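Local coordinates for uncharacterized SRPBCC domain-containing protein (Micromonospora chersina, PDB 6V04), which is of unknown function but has a START/Bet v1-like fold and is probably involved in the biosynthesis of dynemicin, at residues T32-V37 with G42-P47; A38-H43 with V92-T97; A46-T49 with S53-V56. All coordinates share one frame; numbering follows the deposited sequence. Where two conformers were deposited one is given.

Contact 1 (T32-V37 with G42-P47)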
ATOM      1  N   THR A  32       6.399   8.925 -17.670  1.00 28.33           N
ATOM      2  CA  THR A  32       5.134   9.601 -17.981  1.00 29.23           C
ATOM      3  C   THR A  32       4.232   8.849 -18.953  1.00 32.10           C
ATOM      4  O   THR A  32       3.011   8.885 -18.784  1.00 32.16           O
ATOM      5  CB  THR A  32       5.384  11.007 -18.554  1.00 31.56           C
ATOM      6  OG1 THR A  32       6.239  10.936 -19.710  1.00 34.33           O
ATOM      7  CG2 THR A  32       5.985  11.915 -17.488  1.00 30.61           C
ATOM      8  N   ASP A  33       4.783   8.226 -19.990  1.00 31.56           N
ATOM      9  CA  ASP A  33       3.957   7.498 -20.956  1.00 34.96           C
ATOM     10  C   ASP A  33       3.317   6.311 -20.246  1.00 32.67           C
ATOM     11  O   ASP A  33       4.044   5.445 -19.752  1.00 30.52           O
ATOM     12  CB  ASP A  33       4.812   7.033 -22.130  1.00 31.31           C
ATOM     13  CG  ASP A  33       4.004   6.333 -23.221  1.00 35.08           C
ATOM     14  OD1 ASP A  33       2.901   5.838 -22.931  1.00 40.31           O
ATOM     15  OD2 ASP A  33       4.488   6.278 -24.375  1.00 42.27           O
ATOM     16  N   PRO A  34       1.987   6.233 -20.147  1.00 33.99           N
ATOM     17  CA  PRO A  34       1.394   5.129 -19.374  1.00 30.91           C
ATOM     18  C   PRO A  34       1.795   3.752 -19.867  1.00 31.22           C
ATOM     19  O   PRO A  34       1.916   2.844 -19.036  1.00 29.21           O
ATOM     20  CB  PRO A  34      -0.112   5.368 -19.522  1.00 35.34           C
ATOM     21  CG  PRO A  34      -0.217   6.853 -19.714  1.00 35.73           C
ATOM     22  CD  PRO A  34       0.961   7.198 -20.581  1.00 34.92           C
ATOM     23  N   ARG A  35       2.019   3.568 -21.173  1.00 32.63           N
ATOM     24  CA  ARG A  35       2.462   2.265 -21.662  1.00 31.45           C
ATOM     25  C   ARG A  35       3.827   1.905 -21.091  1.00 34.91           C
ATOM     26  O   ARG A  35       4.088   0.740 -20.770  1.00 38.26           O
ATOM     27  CB  ARG A  35       2.507   2.242 -23.194  1.00 38.60           C
ATOM     28  CG  ARG A  35       2.678   0.827 -23.749  1.00 64.66           C
ATOM     29  CD  ARG A  35       3.051   0.805 -25.227  1.00 78.32           C
ATOM     30  NE  ARG A  35       4.363   1.396 -25.481  1.00 88.11           N
ATOM     31  CZ  ARG A  35       5.523   0.791 -25.239  1.00 91.81           C
ATOM     32  NH1 ARG A  35       5.550  -0.432 -24.721  1.00 92.86           N
ATOM     33  NH2 ARG A  35       6.662   1.414 -25.508  1.00 93.34           N
ATOM     34  N   ARG A  36       4.719   2.892 -20.973  0.60 28.99           N
ATOM     35  CA  ARG A  36       6.030   2.644 -20.390  0.60 31.03           C
ATOM     36  C   ARG A  36       5.948   2.521 -18.874  0.60 29.02           C
ATOM     37  O   ARG A  36       6.589   1.646 -18.285  0.60 27.12           O
ATOM     38  CB  ARG A  36       7.001   3.765 -20.782  0.60 27.87           C
ATOM     39  CG  ARG A  36       7.273   3.837 -22.285  0.60 32.58           C
ATOM     40  CD  ARG A  36       8.456   4.744 -22.599  0.60 37.26           C
ATOM     41  NE  ARG A  36       8.685   4.888 -24.036  0.60 37.78           N
ATOM     42  CZ  ARG A  36       9.460   4.087 -24.764  0.60 42.65           C
ATOM     43  NH1 ARG A  36      10.101   3.069 -24.199  0.60 38.61           N
ATOM     44  NH2 ARG A  36       9.595   4.302 -26.067  0.60 43.57           N
ATOM     45  N   VAL A  37       5.171   3.394 -18.224  1.00 26.64           N
ATOM     46  CA  VAL A  37       5.032   3.332 -16.771  1.00 25.82           C
ATOM     47  C   VAL A  37       4.542   1.958 -16.333  1.00 26.25           C
ATOM     48  O   VAL A  37       4.942   1.450 -15.276  1.00 25.24           O
ATOM     49  CB  VAL A  37       4.093   4.458 -16.280  1.00 26.83           C
ATOM     50  CG1 VAL A  37       3.786   4.333 -14.786  1.00 25.18           C
ATOM     51  CG2 VAL A  37       4.710   5.820 -16.570  1.00 27.52           C
ATOM     52  N   GLY A  42       3.404   0.649 -12.522  1.00 24.31           N
ATOM     53  CA  GLY A  42       2.026   0.249 -12.306  1.00 26.08           C
ATOM     54  C   GLY A  42       1.182   0.789 -13.432  1.00 25.18           C
ATOM     55  O   GLY A  42       1.675   1.457 -14.345  1.00 26.36           O
ATOM     56  N   HIS A  43      -0.109   0.498 -13.355  1.00 23.60           N
ATOM     57  CA  HIS A  43      -1.051   0.866 -14.399  1.00 23.16           C
ATOM     58  C   HIS A  43      -1.740   2.180 -14.047  1.00 25.68           C
ATOM     59  O   HIS A  43      -2.493   2.244 -13.071  1.00 24.08           O
ATOM     60  CB  HIS A  43      -2.092  -0.232 -14.594  1.00 24.87           C
ATOM     61  CG  HIS A  43      -3.173   0.145 -15.553  1.00 30.47           C
ATOM     62  ND1 HIS A  43      -3.032   0.013 -16.916  1.00 39.06           N
ATOM     63  CD2 HIS A  43      -4.392   0.697 -15.349  1.00 35.12           C
ATOM     64  CE1 HIS A  43      -4.126   0.454 -17.513  1.00 41.89           C
ATOM     65  NE2 HIS A  43      -4.967   0.874 -16.585  1.00 35.93           N
ATOM     66  N   LEU A  44      -1.502   3.210 -14.857  1.00 26.45           N
ATOM     67  CA  LEU A  44      -2.157   4.501 -14.702  1.00 27.45           C
ATOM     68  C   LEU A  44      -3.503   4.502 -15.410  1.00 28.08           C
ATOM     69  O   LEU A  44      -3.591   4.106 -16.575  1.00 30.94           O
ATOM     70  CB  LEU A  44      -1.292   5.617 -15.290  1.00 28.98           C
ATOM     71  CG  LEU A  44      -0.038   6.013 -14.526  1.00 27.64           C
ATOM     72  CD1 LEU A  44       0.853   6.926 -15.356  1.00 29.77           C
ATOM     73  CD2 LEU A  44      -0.456   6.696 -13.250  1.00 27.93           C
ATOM     74  N   SER A  45      -4.542   5.000 -14.729  1.00 26.86           N
ATOM     75  CA  SER A  45      -5.841   5.137 -15.389  1.00 28.65           C
ATOM     76  C   SER A  45      -5.833   6.229 -16.450  1.00 30.92           C
ATOM     77  O   SER A  45      -6.648   6.193 -17.382  1.00 33.11           O
ATOM     78  CB  SER A  45      -6.932   5.426 -14.355  1.00 32.05           C
ATOM     79  OG  SER A  45      -6.690   6.643 -13.668  1.00 38.54           O
ATOM     80  N   ALA A  46      -4.929   7.193 -16.322  1.00 29.71           N
ATOM     81  CA  ALA A  46      -4.784   8.307 -17.244  1.00 32.35           C
ATOM     82  C   ALA A  46      -3.403   8.890 -17.015  1.00 28.97           C
ATOM     83  O   ALA A  46      -2.870   8.769 -15.904  1.00 30.58           O
ATOM     84  CB  ALA A  46      -5.862   9.372 -17.002  1.00 38.11           C
ATOM     85  N   PRO A  47      -2.788   9.502 -18.024  1.00 30.08           N
ATOM     86  CA  PRO A  47      -1.497  10.155 -17.782  1.00 31.23           C
ATOM     87  C   PRO A  47      -1.645  11.263 -16.756  1.00 32.42           C
ATOM     88  O   PRO A  47      -2.703  11.875 -16.616  1.00 33.20           O
ATOM     89  CB  PRO A  47      -1.104  10.706 -19.155  1.00 35.43           C
ATOM     90  CG  PRO A  47      -2.380  10.818 -19.906  1.00 42.35           C
ATOM     91  CD  PRO A  47      -3.271   9.729 -19.396  1.00 33.17           C
TER
HETATM   92  O   HOH W   1       0.832   2.999 -16.532  1.00 31.70           O
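Val37 and Leu44 meet with their side chains at about a right angle, a compact example of how a helix is fastened to the strand that follows it. CG1 of Val37 lies 4.0 Å from CD1 of Leu44. The same leucine methyl is 4.2 Å from Val37 CB, so a single branch of Leu44 rests against the fork of the valine. Leu44 CG stands beside its backbone N and anti to its carbonyl carbon (chi1 -72°), which brings CG and its CD1 branch to the helix. Farther out, the two prolines cross obliquely, CG of Pro34 touching CB of Pro47 at 4.0 Å.

Polar bonds flank this apolar patch. Gly42 N donates to Val37 O at 3.3 Å, reaching it from above the carbonyl plane with an N-H...O angle of 149°. A water bridges the two segments beside the leucine: it accepts from Leu44 N at 2.9 Å and gives its two protons to Pro34 O (2.7 Å) and Gly42 O (2.8 Å). Two backbone carbonyls and an amide that do not bond to one another are thereby satisfied together.

At the start of the helix, Asp33 is the N-cap, its OD1 accepting from Arg35 N at 3.0 Å, while Pro34 occupies the first turn. Leu44 also packs on Val56 of the adjoining strand 53-57. The arrangement belongs to the helix-grip fold of START/Bet v1-like proteins, where the second of two short helices turns directly into the edge strand of the antiparallel sheet.

Contact 2 (A38-H43 with V92-T97)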
ATOM      1  N   ALA A  38       3.675   1.338 -17.136  1.00 27.11           N
ATOM      2  CA  ALA A  38       3.158   0.012 -16.814  1.00 26.40           C
ATOM      3  C   ALA A  38       4.207  -1.081 -16.943  1.00 28.22           C
ATOM      4  O   ALA A  38       3.953  -2.211 -16.514  1.00 29.69           O
ATOM      5  CB  ALA A  38       1.961  -0.288 -17.712  1.00 28.87           C
ATOM      6  N   GLN A  39       5.369  -0.789 -17.526  1.00 26.69           N
ATOM      7  CA  GLN A  39       6.403  -1.808 -17.648  1.00 26.46           C
ATOM      8  C   GLN A  39       7.273  -1.925 -16.409  1.00 25.91           C
ATOM      9  O   GLN A  39       7.976  -2.927 -16.263  1.00 28.46           O
ATOM     10  CB  GLN A  39       7.290  -1.529 -18.863  1.00 31.51           C
ATOM     11  CG  GLN A  39       6.526  -1.374 -20.168  1.00 34.74           C
ATOM     12  CD  GLN A  39       5.666  -2.563 -20.478  1.00 49.09           C
ATOM     13  OE1 GLN A  39       4.465  -2.433 -20.727  1.00 57.05           O
ATOM     14  NE2 GLN A  39       6.273  -3.739 -20.469  1.00 36.20           N
ATOM     15  N   TRP A  40       7.268  -0.917 -15.512  1.00 25.77           N
ATOM     16  CA  TRP A  40       8.104  -0.968 -14.318  1.00 24.83           C
ATOM     17  C   TRP A  40       7.403  -0.539 -13.039  1.00 25.10           C
ATOM     18  O   TRP A  40       7.814  -0.989 -11.963  1.00 25.32           O
ATOM     19  CB  TRP A  40       9.368  -0.095 -14.516  1.00 27.04           C
ATOM     20  CG  TRP A  40       9.062   1.367 -14.669  1.00 26.86           C
ATOM     21  CD1 TRP A  40       8.715   2.012 -15.823  1.00 31.29           C
ATOM     22  CD2 TRP A  40       9.046   2.357 -13.634  1.00 29.30           C
ATOM     23  NE1 TRP A  40       8.490   3.343 -15.568  1.00 29.91           N
ATOM     24  CE2 TRP A  40       8.677   3.578 -14.231  1.00 27.10           C
ATOM     25  CE3 TRP A  40       9.304   2.331 -12.262  1.00 24.90           C
ATOM     26  CZ2 TRP A  40       8.577   4.770 -13.496  1.00 25.91           C
ATOM     27  CZ3 TRP A  40       9.199   3.525 -11.535  1.00 26.12           C
ATOM     28  CH2 TRP A  40       8.817   4.708 -12.156  1.00 26.02           C
ATOM     29  N   PHE A  41       6.368   0.305 -13.101  1.00 24.82           N
ATOM     30  CA  PHE A  41       5.756   0.895 -11.916  1.00 23.62           C
ATOM     31  C   PHE A  41       4.362   0.331 -11.666  1.00 25.12           C
ATOM     32  O   PHE A  41       4.147  -0.371 -10.675  1.00 25.73           O
ATOM     33  CB  PHE A  41       5.717   2.420 -12.075  1.00 23.33           C
ATOM     34  CG  PHE A  41       5.186   3.157 -10.867  1.00 24.79           C
ATOM     35  CD1 PHE A  41       5.800   3.031  -9.641  1.00 26.95           C
ATOM     36  CD2 PHE A  41       4.101   4.020 -10.986  1.00 25.29           C
ATOM     37  CE1 PHE A  41       5.320   3.733  -8.530  1.00 28.37           C
ATOM     38  CE2 PHE A  41       3.622   4.722  -9.886  1.00 26.70           C
ATOM     39  CZ  PHE A  41       4.222   4.561  -8.663  1.00 26.56           C
ATOM     40  N   GLY A  42       3.404   0.649 -12.522  1.00 24.31           N
ATOM     41  CA  GLY A  42       2.026   0.249 -12.306  1.00 26.08           C
ATOM     42  C   GLY A  42       1.182   0.789 -13.432  1.00 25.18           C
ATOM     43  O   GLY A  42       1.675   1.457 -14.345  1.00 26.36           O
ATOM     44  N   HIS A  43      -0.109   0.498 -13.355  1.00 23.60           N
ATOM     45  CA  HIS A  43      -1.051   0.866 -14.399  1.00 23.16           C
ATOM     46  C   HIS A  43      -1.740   2.180 -14.047  1.00 25.68           C
ATOM     47  O   HIS A  43      -2.493   2.244 -13.071  1.00 24.08           O
ATOM     48  CB  HIS A  43      -2.092  -0.232 -14.594  1.00 24.87           C
ATOM     49  CG  HIS A  43      -3.173   0.145 -15.553  1.00 30.47           C
ATOM     50  ND1 HIS A  43      -3.032   0.013 -16.916  1.00 39.06           N
ATOM     51  CD2 HIS A  43      -4.392   0.697 -15.349  1.00 35.12           C
ATOM     52  CE1 HIS A  43      -4.126   0.454 -17.513  1.00 41.89           C
ATOM     53  NE2 HIS A  43      -4.967   0.874 -16.585  1.00 35.93           N
ATOM     54  N   VAL A  92       4.403  13.987  -3.151  1.00 25.58           N
ATOM     55  CA  VAL A  92       5.397  13.211  -3.882  1.00 22.97           C
ATOM     56  C   VAL A  92       5.980  14.073  -4.993  1.00 28.22           C
ATOM     57  O   VAL A  92       5.254  14.806  -5.673  1.00 30.21           O
ATOM     58  CB  VAL A  92       4.800  11.900  -4.443  1.00 23.30           C
ATOM     59  CG1 VAL A  92       5.866  11.060  -5.129  1.00 26.43           C
ATOM     60  CG2 VAL A  92       4.146  11.089  -3.311  1.00 25.96           C
ATOM     61  N   GLY A  93       7.295  13.996  -5.163  1.00 25.59           N
ATOM     62  CA  GLY A  93       7.941  14.660  -6.281  1.00 25.83           C
ATOM     63  C   GLY A  93       8.894  13.731  -6.999  1.00 27.61           C
ATOM     64  O   GLY A  93       9.637  12.990  -6.351  1.00 29.40           O
ATOM     65  N   TRP A  94       8.847  13.718  -8.335  1.00 25.00           N
ATOM     66  CA  TRP A  94       9.808  13.003  -9.166  1.00 26.73           C
ATOM     67  C   TRP A  94      10.529  14.053  -9.993  1.00 30.42           C
ATOM     68  O   TRP A  94       9.908  14.708 -10.835  1.00 30.28           O
ATOM     69  CB  TRP A  94       9.124  11.990 -10.084  1.00 26.18           C
ATOM     70  CG  TRP A  94       8.466  10.824  -9.434  1.00 26.89           C
ATOM     71  CD1 TRP A  94       8.448  10.504  -8.106  1.00 26.48           C
ATOM     72  CD2 TRP A  94       7.719   9.804 -10.107  1.00 27.70           C
ATOM     73  NE1 TRP A  94       7.732   9.333  -7.919  1.00 27.81           N
ATOM     74  CE2 TRP A  94       7.274   8.897  -9.132  1.00 27.76           C
ATOM     75  CE3 TRP A  94       7.383   9.575 -11.450  1.00 29.59           C
ATOM     76  CZ2 TRP A  94       6.508   7.779  -9.449  1.00 26.36           C
ATOM     77  CZ3 TRP A  94       6.623   8.461 -11.762  1.00 28.68           C
ATOM     78  CH2 TRP A  94       6.197   7.580 -10.764  1.00 29.86           C
ATOM     79  N   THR A  95      11.825  14.234  -9.748  1.00 29.81           N
ATOM     80  CA  THR A  95      12.588  15.318 -10.353  1.00 29.02           C
ATOM     81  C   THR A  95      13.777  14.747 -11.107  1.00 28.87           C
ATOM     82  O   THR A  95      14.526  13.929 -10.562  1.00 31.31           O
ATOM     83  CB  THR A  95      13.053  16.313  -9.288  1.00 30.91           C
ATOM     84  OG1 THR A  95      11.919  16.723  -8.510  1.00 31.06           O
ATOM     85  CG2 THR A  95      13.731  17.536  -9.924  1.00 32.90           C
ATOM     86  N   LEU A  96      13.939  15.170 -12.359  1.00 29.90           N
ATOM     87  CA  LEU A  96      15.026  14.713 -13.213  1.00 33.18           C
ATOM     88  C   LEU A  96      16.100  15.779 -13.308  1.00 33.85           C
ATOM     89  O   LEU A  96      15.800  16.950 -13.566  1.00 35.78           O
ATOM     90  CB  LEU A  96      14.538  14.403 -14.622  1.00 34.06           C
ATOM     91  CG  LEU A  96      13.552  13.251 -14.741  1.00 32.60           C
ATOM     92  CD1 LEU A  96      13.302  12.965 -16.202  1.00 39.84           C
ATOM     93  CD2 LEU A  96      14.059  12.015 -14.007  1.00 36.54           C
ATOM     94  N   THR A  97      17.349  15.360 -13.151  1.00 34.76           N
ATOM     95  CA  THR A  97      18.493  16.220 -13.404  1.00 36.44           C
ATOM     96  C   THR A  97      19.425  15.510 -14.370  1.00 41.54           C
ATOM     97  O   THR A  97      19.807  14.356 -14.141  1.00 40.28           O
ATOM     98  CB  THR A  97      19.214  16.582 -12.104  1.00 46.20           C
ATOM     99  OG1 THR A  97      19.692  15.400 -11.457  1.00 48.52           O
ATOM    100  CG2 THR A  97      18.261  17.294 -11.162  1.00 42.74           C
TER
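A T-shaped pair belongs to the aromatic core of the helix-grip fold, between the short helices and the curved sheet: the edge of Trp94 points into the face of Phe41. The ring of Phe41 and the six-membered ring of Trp94 have centroids 5.3 Å apart and planes at 83°. Trp94 CH2 lies over the rim of the phenyl face, 3.9 Å from Phe41 CE2, and Trp94 CZ2 approaches Phe41 CZ at 4.0 Å. Phe41 extends its CG anti to the backbone N (chi1 -176°), presenting the ring to the sheet. The backbones stay far apart, with 13.1 Å between CA of Phe41 and CA of Trp94, and the large side chains alone span the distance.

Trp40 joins from the helix, its side chain coming from the opposite direction to that of Trp94. The two indoles touch obliquely, through CH2 of Trp40 and CH2 of Trp94 at 4.1 Å. Phe41 CB sits 3.5 Å above the Trp40 ring plane, toward its rim, and so braces the neighbouring indole. An alanine in place of Phe41 is likely to leave the CH2-CZ2 edge of Trp94 without its aromatic face and to open a gap between the helix end and the sheet.

No hydrogen bond crosses the contact; the indole NE1 of Trp40 donates instead to Ala30 O. Val31 of helix 24-32 touches both tryptophans, and Phe129 of the long helix 116-139 meets Phe41 edge-to-face. Trp94 in turn packs against Phe79 of strand 76-83, Leu105 of strand 103-110 and Trp126 of helix 116-139.

Contact 3 (A46-T49 with S53-V56)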
ATOM      1  N   ALA A  46      -4.929   7.193 -16.322  1.00 29.71           N
ATOM      2  CA  ALA A  46      -4.784   8.307 -17.244  1.00 32.35           C
ATOM      3  C   ALA A  46      -3.403   8.890 -17.015  1.00 28.97           C
ATOM      4  O   ALA A  46      -2.870   8.769 -15.904  1.00 30.58           O
ATOM      5  CB  ALA A  46      -5.862   9.372 -17.002  1.00 38.11           C
ATOM      6  N   PRO A  47      -2.788   9.502 -18.024  1.00 30.08           N
ATOM      7  CA  PRO A  47      -1.497  10.155 -17.782  1.00 31.23           C
ATOM      8  C   PRO A  47      -1.645  11.263 -16.756  1.00 32.42           C
ATOM      9  O   PRO A  47      -2.703  11.875 -16.616  1.00 33.20           O
ATOM     10  CB  PRO A  47      -1.104  10.706 -19.155  1.00 35.43           C
ATOM     11  CG  PRO A  47      -2.380  10.818 -19.906  1.00 42.35           C
ATOM     12  CD  PRO A  47      -3.271   9.729 -19.396  1.00 33.17           C
ATOM     13  N   MET A  48      -0.570  11.504 -16.024  1.00 29.04           N
ATOM     14  CA  MET A  48      -0.544  12.630 -15.099  1.00 29.34           C
ATOM     15  C   MET A  48      -0.650  13.943 -15.867  1.00 32.46           C
ATOM     16  O   MET A  48       0.095  14.184 -16.820  1.00 33.92           O
ATOM     17  CB  MET A  48       0.734  12.582 -14.277  1.00 30.15           C
ATOM     18  CG  MET A  48       0.799  11.415 -13.324  1.00 31.28           C
ATOM     19  SD  MET A  48       2.197  11.582 -12.215  1.00 30.39           S
ATOM     20  CE  MET A  48       1.949  10.206 -11.107  1.00 34.70           C
ATOM     21  N   THR A  49      -1.591  14.790 -15.448  1.00 32.71           N
ATOM     22  CA  THR A  49      -1.890  16.058 -16.096  1.00 34.35           C
ATOM     23  C   THR A  49      -2.071  17.120 -15.022  1.00 32.14           C
ATOM     24  O   THR A  49      -2.704  16.867 -13.996  1.00 34.78           O
ATOM     25  CB  THR A  49      -3.162  15.955 -16.953  1.00 39.40           C
ATOM     26  OG1 THR A  49      -2.952  15.001 -18.002  1.00 48.92           O
ATOM     27  CG2 THR A  49      -3.536  17.305 -17.544  1.00 52.85           C
ATOM     28  N   SER A  53      -6.920  14.545 -11.608  1.00 32.78           N
ATOM     29  CA  SER A  53      -6.790  13.352 -10.796  1.00 31.77           C
ATOM     30  C   SER A  53      -6.529  12.140 -11.678  1.00 34.26           C
ATOM     31  O   SER A  53      -6.925  12.095 -12.846  1.00 38.40           O
ATOM     32  CB  SER A  53      -8.046  13.132  -9.952  1.00 41.25           C
ATOM     33  OG  SER A  53      -9.187  12.955 -10.769  1.00 60.59           O
ATOM     34  N   THR A  54      -5.832  11.162 -11.109  1.00 30.44           N
ATOM     35  CA  THR A  54      -5.650   9.874 -11.757  1.00 28.35           C
ATOM     36  C   THR A  54      -5.474   8.814 -10.674  1.00 27.42           C
ATOM     37  O   THR A  54      -5.659   9.075  -9.481  1.00 26.72           O
ATOM     38  CB  THR A  54      -4.488   9.931 -12.762  1.00 30.68           C
ATOM     39  OG1 THR A  54      -4.444   8.718 -13.531  1.00 31.93           O
ATOM     40  CG2 THR A  54      -3.155  10.146 -12.081  1.00 30.38           C
ATOM     41  N   ARG A  55      -5.073   7.615 -11.091  0.57 28.48           N
ATOM     42  CA  ARG A  55      -5.007   6.461 -10.206  0.57 24.99           C
ATOM     43  C   ARG A  55      -3.968   5.497 -10.754  0.57 24.45           C
ATOM     44  O   ARG A  55      -3.932   5.254 -11.962  0.57 31.77           O
ATOM     45  CB  ARG A  55      -6.384   5.791 -10.125  0.57 28.70           C
ATOM     46  CG  ARG A  55      -6.550   4.677  -9.115  0.57 29.75           C
ATOM     47  CD  ARG A  55      -7.986   4.172  -9.213  0.57 29.84           C
ATOM     48  NE  ARG A  55      -8.326   3.098  -8.287  0.57 31.28           N
ATOM     49  CZ  ARG A  55      -8.020   1.819  -8.470  0.57 29.62           C
ATOM     50  NH1 ARG A  55      -7.333   1.441  -9.541  0.57 40.38           N
ATOM     51  NH2 ARG A  55      -8.399   0.915  -7.577  0.57 28.77           N
ATOM     52  N   VAL A  56      -3.137   4.937  -9.878  1.00 22.74           N
ATOM     53  CA  VAL A  56      -2.186   3.904 -10.271  1.00 23.53           C
ATOM     54  C   VAL A  56      -2.544   2.625  -9.536  1.00 23.15           C
ATOM     55  O   VAL A  56      -2.833   2.642  -8.336  1.00 22.41           O
ATOM     56  CB  VAL A  56      -0.722   4.308 -10.018  1.00 24.01           C
ATOM     57  CG1 VAL A  56      -0.430   4.470  -8.532  1.00 24.31           C
ATOM     58  CG2 VAL A  56       0.202   3.276 -10.644  1.00 26.52           C
TER
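Thr54 reaches from its strand to the backbone of Ala46, and the bond between them is the tight part of an otherwise sparse contact. Its OG1 donates to Ala46 O at 2.8 Å. The C=O...OG1 angle is 121° and the hydroxyl is tilted 27° from the carbonyl plane, so the oxygen is met well to one side of the C=O direction. With OG1 anti to the backbone N (chi1 -172°), the hydroxyl of Thr54 is turned to the loop. The carbon skeleton follows it in: CB of Thr54 is 3.7 Å from Ala46 O, and the Ala46 methyl CB lies 3.8 Å from Thr54 OG1.

The rest is looser. Met48 CG comes no nearer than 4.3 Å to Thr54 CG2, a light brush of one methylene against one methyl. The extended thioether leads away from the threonine to Val68, Leu77 and Phe79 on the sheet, so Met48 belongs mainly to that packing. Pro47 and Thr49 are exposed, and the bond from Thr49 OG1 to Pro47 O is weak at 3.4 Å, a bond within the loop that adds nothing across the contact.

Thr54 OG1 is also hydrogen-bonded to Ser45 OG, so two partners fix the rotation of the hydroxyl. Ser45 pairs through its backbone with Arg55, while Thr54 uses its own backbone to bond Ile66 of the next strand. The chemistry implies that, where regular pairing of strands 43-44 and 53-57 runs out, a side-chain hydroxyl bonding to a main-chain carbonyl continues the connection and holds the departing loop close to the strand.

Overall arrangement
Followed from the N terminus, the chain illustrates closures that cross and nest. Contact 1 comes first, closing the tight passage from helix 34-40 into edge strand 43-44. Contact 2 crosses it, beginning at Ala38 before contact 1 has closed and sharing Gly42 and His43 with it, and closes a much longer excursion by returning on strand 90-98. Contact 3 is enclosed by contact 2, begins at Ala46 and Pro47 where contact 1 ends, and closes the loop to strand 53-57. Val56 links all three sites, its CG2 packing on Gly42 and Phe41. Contacts 1 and 2 tie helix 34-40 and its end to the edge and to an inner strand of the sheet, and contact 3 fastens the loop beside that edge.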